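Local coordinates for cysteine desulfurase (Fervidobacterium islandicum, PDB 6A6E), which catalyses the pyridoxal-phosphate-dependent removal of sulfur from L-cysteine and, as a SufS protein, probably supplies it for iron-sulfur cluster assembly, at residues A[77-82]-A[288-293]; A[235-240]-A[294-299]; A[331-336]-A[387-392]. One frame throughout, in Å; residues are numbered along the deposited sequence.

Contact 1 of 3, residues A[77-82]-A[288-293]; sequences VAYEQA and QHITGA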
# COMPACT_ATOMS: atom_id res chain seq x y z
N VAL A 77 10.77 11.73 11.34
CA VAL A 77 11.72 11.02 12.24
C VAL A 77 11.23 9.60 12.56
O VAL A 77 11.97 8.63 12.45
CB VAL A 77 11.95 11.86 13.52
CG1 VAL A 77 12.65 11.11 14.61
CG2 VAL A 77 12.74 13.14 13.20
N ALA A 78 9.95 9.45 12.86
CA ALA A 78 9.43 8.13 13.22
C ALA A 78 9.53 7.19 12.04
O ALA A 78 9.90 6.02 12.21
CB ALA A 78 8.00 8.22 13.76
N TYR A 79 9.21 7.68 10.84
CA TYR A 79 9.29 6.85 9.62
C TYR A 79 10.72 6.39 9.33
O TYR A 79 10.97 5.22 9.03
CB TYR A 79 8.72 7.62 8.42
CG TYR A 79 8.62 6.88 7.12
CD1 TYR A 79 7.57 5.98 6.85
CD2 TYR A 79 9.54 7.15 6.08
CE1 TYR A 79 7.49 5.34 5.60
CE2 TYR A 79 9.44 6.53 4.84
CZ TYR A 79 8.43 5.60 4.62
OH TYR A 79 8.42 5.03 3.36
N GLU A 80 11.67 7.31 9.32
CA GLU A 80 13.08 6.90 9.11
C GLU A 80 13.60 5.99 10.25
O GLU A 80 14.37 5.12 9.98
CB GLU A 80 13.99 8.10 9.01
CG GLU A 80 13.84 9.00 7.74
CD GLU A 80 12.79 8.72 6.61
OE1 GLU A 80 13.01 7.88 5.58
OE2 GLU A 80 11.77 9.53 6.70
N GLN A 81 13.17 6.19 11.50
CA GLN A 81 13.49 5.27 12.61
C GLN A 81 12.96 3.87 12.28
O GLN A 81 13.65 2.89 12.51
CB GLN A 81 12.98 5.75 13.95
CG GLN A 81 13.81 6.96 14.46
CD GLN A 81 13.28 7.57 15.76
OE1 GLN A 81 12.09 7.45 16.09
NE2 GLN A 81 14.15 8.22 16.51
N ALA A 82 11.75 3.79 11.70
CA ALA A 82 11.21 2.48 11.34
C ALA A 82 12.08 1.78 10.27
O ALA A 82 12.30 0.57 10.38
CB ALA A 82 9.77 2.59 10.89
N GLN A 288 3.94 7.06 1.17
CA GLN A 288 3.98 5.67 1.49
C GLN A 288 2.96 5.36 2.61
O GLN A 288 2.27 6.26 3.11
CB GLN A 288 5.40 5.32 1.89
CG GLN A 288 6.37 5.44 0.73
CD GLN A 288 5.95 4.63 -0.48
OE1 GLN A 288 5.80 3.39 -0.42
NE2 GLN A 288 5.72 5.33 -1.62
N HIS A 289 2.90 4.11 3.04
CA HIS A 289 2.09 3.73 4.19
C HIS A 289 2.82 4.09 5.46
O HIS A 289 3.39 3.24 6.16
CB HIS A 289 1.68 2.25 4.14
CG HIS A 289 0.73 1.82 5.22
ND1 HIS A 289 0.14 2.71 6.08
CD2 HIS A 289 0.22 0.60 5.52
CE1 HIS A 289 -0.72 2.05 6.85
NE2 HIS A 289 -0.63 0.76 6.56
N ILE A 290 2.80 5.39 5.75
CA ILE A 290 3.63 5.97 6.78
C ILE A 290 3.37 5.27 8.11
O ILE A 290 4.30 4.84 8.77
CB ILE A 290 3.37 7.48 6.97
CG1 ILE A 290 3.71 8.27 5.68
CG2 ILE A 290 4.17 8.05 8.11
CD1 ILE A 290 3.06 9.64 5.76
N THR A 291 2.11 5.12 8.49
CA THR A 291 1.82 4.55 9.75
C THR A 291 2.05 3.03 9.75
O THR A 291 2.33 2.42 10.81
CB THR A 291 0.36 4.87 10.15
OG1 THR A 291 0.22 6.31 10.19
CG2 THR A 291 0.05 4.22 11.50
N GLY A 292 1.92 2.40 8.59
CA GLY A 292 2.19 0.94 8.45
C GLY A 292 3.67 0.64 8.66
O GLY A 292 4.03 -0.33 9.34
N ALA A 293 4.50 1.49 8.10
CA ALA A 293 5.95 1.40 8.30
C ALA A 293 6.32 1.57 9.82
O ALA A 293 7.02 0.77 10.39
CB ALA A 293 6.64 2.43 7.48

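Contact 2 of 3, residues A[235-240]-A[294-299]; sequences HKILGP and VGLGYT. With PLP (pyridoxal-5'-phosphate), chain E.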
# COMPACT_ATOMS: atom_id res chain seq x y z
N HIS A 235 2.09 -8.09 7.21
CA HIS A 235 0.87 -8.66 7.84
C HIS A 235 1.08 -10.11 8.31
O HIS A 235 0.29 -10.57 9.15
CB HIS A 235 -0.42 -8.58 6.99
CG HIS A 235 -0.36 -9.41 5.74
ND1 HIS A 235 -0.93 -10.67 5.65
CD2 HIS A 235 0.16 -9.14 4.51
CE1 HIS A 235 -0.70 -11.16 4.44
NE2 HIS A 235 -0.03 -10.25 3.74
N LYS A 236 2.12 -10.76 7.77
CA LYS A 236 2.53 -12.08 8.17
C LYS A 236 3.50 -12.18 9.34
O LYS A 236 3.76 -13.30 9.82
CB LYS A 236 3.05 -12.92 6.99
CG LYS A 236 1.94 -13.26 5.99
CD LYS A 236 2.44 -14.18 4.88
CE LYS A 236 1.39 -14.35 3.82
NZ LYS A 236 1.98 -15.10 2.67
N ILE A 237 3.93 -11.03 9.88
CA ILE A 237 4.78 -10.98 11.03
C ILE A 237 4.17 -10.14 12.14
O ILE A 237 4.85 -9.26 12.70
CB ILE A 237 6.20 -10.53 10.58
CG1 ILE A 237 7.23 -10.69 11.72
CG2 ILE A 237 6.24 -9.14 10.00
CD1 ILE A 237 8.68 -10.46 11.32
N LEU A 238 2.88 -10.32 12.41
CA LEU A 238 2.13 -9.53 13.39
C LEU A 238 1.89 -8.08 13.01
O LEU A 238 1.28 -7.33 13.76
CB LEU A 238 2.79 -9.55 14.79
CG LEU A 238 3.23 -10.89 15.34
CD1 LEU A 238 3.98 -10.65 16.63
CD2 LEU A 238 2.02 -11.76 15.62
N GLY A 239 2.27 -7.70 11.79
CA GLY A 239 2.25 -6.30 11.42
C GLY A 239 1.01 -5.80 10.76
O GLY A 239 0.08 -6.56 10.47
N PRO A 240 0.98 -4.50 10.51
CA PRO A 240 -0.10 -3.86 9.78
C PRO A 240 -0.29 -4.45 8.41
O PRO A 240 0.61 -5.05 7.85
CB PRO A 240 0.33 -2.38 9.69
CG PRO A 240 1.57 -2.20 10.53
CD PRO A 240 2.15 -3.58 10.73
N VAL A 294 5.81 2.62 10.44
CA VAL A 294 6.03 2.88 11.86
C VAL A 294 5.52 1.70 12.69
O VAL A 294 6.19 1.24 13.60
CB VAL A 294 5.35 4.20 12.30
CG1 VAL A 294 5.40 4.40 13.83
CG2 VAL A 294 6.04 5.37 11.69
N GLY A 295 4.33 1.22 12.37
CA GLY A 295 3.76 0.02 13.00
C GLY A 295 4.60 -1.22 12.82
O GLY A 295 4.78 -2.00 13.77
N LEU A 296 5.11 -1.44 11.64
CA LEU A 296 6.01 -2.54 11.41
C LEU A 296 7.26 -2.46 12.32
O LEU A 296 7.74 -3.47 12.85
CB LEU A 296 6.41 -2.66 9.95
CG LEU A 296 7.37 -3.80 9.57
CD1 LEU A 296 6.73 -5.13 9.89
CD2 LEU A 296 7.71 -3.76 8.12
N GLY A 297 7.82 -1.27 12.39
CA GLY A 297 8.91 -0.98 13.31
C GLY A 297 8.58 -1.35 14.75
O GLY A 297 9.38 -1.98 15.43
N TYR A 298 7.38 -1.00 15.20
CA TYR A 298 6.94 -1.36 16.53
C TYR A 298 6.70 -2.86 16.72
O TYR A 298 6.93 -3.37 17.81
CB TYR A 298 5.70 -0.58 16.92
CG TYR A 298 5.95 0.90 17.13
CD1 TYR A 298 7.09 1.37 17.76
CD2 TYR A 298 5.00 1.84 16.76
CE1 TYR A 298 7.28 2.72 17.97
CE2 TYR A 298 5.20 3.19 16.96
CZ TYR A 298 6.33 3.61 17.54
OH TYR A 298 6.47 4.96 17.75
N THR A 299 6.25 -3.55 15.67
CA THR A 299 6.17 -5.01 15.65
C THR A 299 7.52 -5.67 15.82
O THR A 299 7.70 -6.60 16.64
CB THR A 299 5.50 -5.45 14.33
OG1 THR A 299 4.23 -4.79 14.23
CG2 THR A 299 5.33 -6.89 14.25
N1 PLP E . 4.86 -15.76 -1.22
C2 PLP E . 4.68 -16.56 -0.20
C2A PLP E . 5.51 -17.79 -0.05
C3 PLP E . 3.61 -16.22 0.74
O3 PLP E . 3.40 -17.04 1.76
C4 PLP E . 2.85 -14.99 0.58
C4A PLP E . 1.84 -14.53 1.52
C5 PLP E . 3.11 -14.18 -0.62
C6 PLP E . 4.11 -14.64 -1.43
C5A PLP E . 2.31 -12.92 -0.95
O4P PLP E . 2.14 -11.92 0.04
P PLP E . 1.12 -10.66 -0.04
O1P PLP E . 1.55 -9.77 -1.14
O2P PLP E . -0.21 -11.34 -0.17
O3P PLP E . 1.38 -10.05 1.31

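Contact 3 of 3, residues A[331-336]-A[387-392]; sequences FVEVYG and GSKIDF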
# COMPACT_ATOMS: atom_id res chain seq x y z
N PHE A 331 -5.47 -42.03 8.58
CA PHE A 331 -6.46 -41.54 7.61
C PHE A 331 -6.14 -40.14 6.97
O PHE A 331 -7.00 -39.56 6.32
CB PHE A 331 -7.80 -41.43 8.28
CG PHE A 331 -7.81 -40.50 9.44
CD1 PHE A 331 -7.42 -40.93 10.69
CD2 PHE A 331 -8.18 -39.19 9.27
CE1 PHE A 331 -7.44 -40.07 11.76
CE2 PHE A 331 -8.19 -38.32 10.32
CZ PHE A 331 -7.84 -38.76 11.57
N VAL A 332 -4.89 -39.65 7.07
CA VAL A 332 -4.46 -38.38 6.37
C VAL A 332 -3.30 -38.61 5.43
O VAL A 332 -2.50 -39.46 5.69
CB VAL A 332 -4.00 -37.34 7.39
CG1 VAL A 332 -3.53 -36.07 6.70
CG2 VAL A 332 -5.12 -37.08 8.40
N GLU A 333 -3.26 -37.91 4.30
CA GLU A 333 -2.09 -37.83 3.40
C GLU A 333 -1.40 -36.42 3.62
O GLU A 333 -2.07 -35.40 3.51
CB GLU A 333 -2.53 -37.99 1.97
CG GLU A 333 -1.41 -37.98 0.96
CD GLU A 333 -1.89 -38.32 -0.45
OE1 GLU A 333 -2.46 -37.43 -1.17
OE2 GLU A 333 -1.65 -39.50 -0.88
N VAL A 334 -0.10 -36.41 3.97
CA VAL A 334 0.68 -35.20 4.29
C VAL A 334 1.62 -34.84 3.12
O VAL A 334 2.22 -35.70 2.54
CB VAL A 334 1.46 -35.38 5.59
CG1 VAL A 334 2.44 -34.23 5.82
CG2 VAL A 334 0.48 -35.42 6.74
N TYR A 335 1.71 -33.56 2.75
CA TYR A 335 2.62 -33.15 1.66
C TYR A 335 3.85 -32.46 2.20
O TYR A 335 3.85 -31.93 3.31
CB TYR A 335 1.88 -32.32 0.58
CG TYR A 335 0.55 -32.99 0.23
CD1 TYR A 335 0.49 -34.07 -0.61
CD2 TYR A 335 -0.61 -32.59 0.85
CE1 TYR A 335 -0.70 -34.75 -0.87
CE2 TYR A 335 -1.82 -33.22 0.59
CZ TYR A 335 -1.85 -34.34 -0.22
OH TYR A 335 -3.06 -34.94 -0.44
N GLY A 336 4.91 -32.47 1.42
CA GLY A 336 6.15 -31.81 1.80
C GLY A 336 7.17 -32.80 2.39
O GLY A 336 6.90 -33.97 2.48
N GLY A 387 1.89 -37.72 -6.95
CA GLY A 387 2.25 -38.57 -5.82
C GLY A 387 1.16 -38.95 -4.85
O GLY A 387 1.42 -39.66 -3.89
N SER A 388 -0.05 -38.44 -5.03
CA SER A 388 -1.09 -38.81 -4.14
C SER A 388 -1.42 -40.33 -4.24
O SER A 388 -1.33 -40.89 -5.32
CB SER A 388 -2.35 -38.02 -4.43
OG SER A 388 -3.34 -38.38 -3.45
N LYS A 389 -1.84 -40.92 -3.12
CA LYS A 389 -2.28 -42.30 -3.03
C LYS A 389 -3.78 -42.35 -2.72
O LYS A 389 -4.28 -43.39 -2.29
CB LYS A 389 -1.53 -43.00 -1.91
CG LYS A 389 -0.03 -43.14 -2.14
CD LYS A 389 0.40 -44.60 -2.19
CE LYS A 389 1.90 -44.74 -2.37
NZ LYS A 389 2.33 -44.08 -3.63
N ILE A 390 -4.47 -41.24 -2.88
CA ILE A 390 -5.91 -41.19 -2.62
C ILE A 390 -6.53 -40.57 -3.84
O ILE A 390 -5.86 -40.34 -4.83
CB ILE A 390 -6.27 -40.36 -1.35
CG1 ILE A 390 -5.71 -38.91 -1.45
CG2 ILE A 390 -5.77 -41.07 -0.12
CD1 ILE A 390 -6.26 -37.92 -0.44
N ASP A 391 -7.82 -40.32 -3.77
CA ASP A 391 -8.49 -39.63 -4.82
C ASP A 391 -8.21 -38.13 -4.57
O ASP A 391 -8.90 -37.49 -3.77
CB ASP A 391 -9.98 -39.97 -4.75
CG ASP A 391 -10.75 -39.50 -5.94
OD1 ASP A 391 -10.13 -39.20 -6.98
OD2 ASP A 391 -12.00 -39.45 -5.85
N PHE A 392 -7.19 -37.59 -5.23
CA PHE A 392 -6.65 -36.27 -4.91
C PHE A 392 -7.59 -35.17 -5.40
O PHE A 392 -7.83 -35.04 -6.59
CB PHE A 392 -5.24 -36.09 -5.49
CG PHE A 392 -4.55 -34.78 -5.09
CD1 PHE A 392 -4.04 -34.61 -3.83
CD2 PHE A 392 -4.40 -33.73 -6.02
CE1 PHE A 392 -3.42 -33.41 -3.46
CE2 PHE A 392 -3.77 -32.55 -5.67
CZ PHE A 392 -3.29 -32.38 -4.39

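Contact 1 of 3, residues A[77-82]-A[288-293]
The phenol oxygen of Y79 is hydrogen-bonded to E284 and packs against the methylenes of Q288, with Y79 OH 3.4 Å from Q288 CG and equally near Q288 CB. The Q288 chain then bends away at chi2 and hands its NE2 to the carbonyl of G286, leaving methylenes to meet the tyrosine. With CG anti to the backbone N (chi1 -175°), the Y79 ring reaches out of helix 70-90 and across the first turn of helix 290-306. The CD1 and CE1 atoms of the ring meet that turn obliquely: Y79 CE1 approaches A293 CB to 3.6 Å and Y79 CD1 comes to 3.9 Å from I290 CA. The I290 methyl CG2 adds a looser touch. One helical turn further on, A82 CB packs on A293 O at 3.3 Å, so small residues bring the helices together here. H289 is the N-cap of helix 290-306, and its ND1 is hydrogen-bonded to T241 of the second subunit. No hydrogen bond joins the two segments. The contact itself supplies shape and apolar surface, and the phenol can stay buried in it because the bond to the glutamate pays for its hydroxyl.

Contact 2 of 3, residues A[235-240]-A[294-299]
T299 leans from helix 290-306 onto the loop after the PLP-bearing lysine. At T299 CB the branches part: with OG1 beside the backbone N (chi1 -55°), the hydroxyl turns back along its own helix and donates to G295 O, T299 OG1 lying 2.9 Å away and above the carbonyl plane. That oxygen also takes the backbone N-H of T299, giving it two donors. T299 OG1 also lies 3.8 Å from G239 CA. The methyl T299 CG2 packs on L238 CB at 3.7 Å. With an alanine here both branches are gone, which is likely to open a gap beside L238 and G239 and to take from G295 O one of its two donors.

The loop is the lysine segment of a fold-type I PLP enzyme of the class-V aminotransferase family. K236, extended beyond CG, is covalently joined to the cofactor, K236 NZ to PLP C4A at 1.3 Å, as in an internal aldimine. H235 donates from NE2 to the phosphate oxygen PLP O3P at 2.8 Å, which lies near the ring plane at its edge, while its ND1 is hydrogen-bonded to S42. Further along the loop, the P240 ring rides over the backbone of G295 and L296, P240 CG 3.9 Å from G295 C; a beta carbon on G295 would clash with it. I237 CG2 and L296 CD1 meet at 4.0 Å where their side chains cross at about a right angle.

Contact 3 of 3, residues A[331-336]-A[387-392]
An ST turn opening at S388, in the loop after helix 378-387, is clasped by the carboxylate of E333 from the edge strand 332-334. Within the turn S388 OG accepts the I390 N-H, and it donates its own hydroxyl hydrogen bond to E333, S388 OG to E333 OE1 at 2.6 Å. The neighbouring backbone amide takes the other oxygen, K389 N to E333 OE2 at 2.7 Å in a nearly straight bond (173°). Both bonds fall on syn lone pairs of the carboxylate, which fits the turn as a two-pronged acceptor. Y335 OH donates to the anti lone pair of E333 OE1 at 2.7 Å, which gives that oxygen two donors and probably fixes the rotation of the carboxylate. E333 reaches the turn because its chain is extended, with CG anti to the backbone N (chi1 -178°). Beside it F392 turns its edge toward the face of Y335 in an offset edge-to-face pair, the planes at 80° and the centroids 5.8 Å apart. I390 CG1 packs on E333 OE1 at 3.6 Å. Y335 OH is also hydrogen-bonded to N349 on strand 345-350, the partner of strand 332-334 in the mixed sheet, while L384 on helix 378-387 packs on both aromatic rings.

Overall arrangement
Contacts 1 and 2 are buried and lie side by side, their centres 11 Å apart, because successive turns of helix 290-306 serve both; V294 packs on A78 and A82, and P240 touches G292. Both also meet the second subunit, and neither has a hydrogen bond between its segments: small residues and apolar faces do the joining, while the Y79 hydroxyl, the T299 hydroxyl and H235 NE2 bond respectively to an outside residue, the same helix and the cofactor. Contact 3 stands on the opposite side of the chain's centre, about 36 Å from contact 2 between centres, partly buried and touched by no other chain. There an edge strand and a loop are tied instead by a carboxylate and its hydrogen bonds.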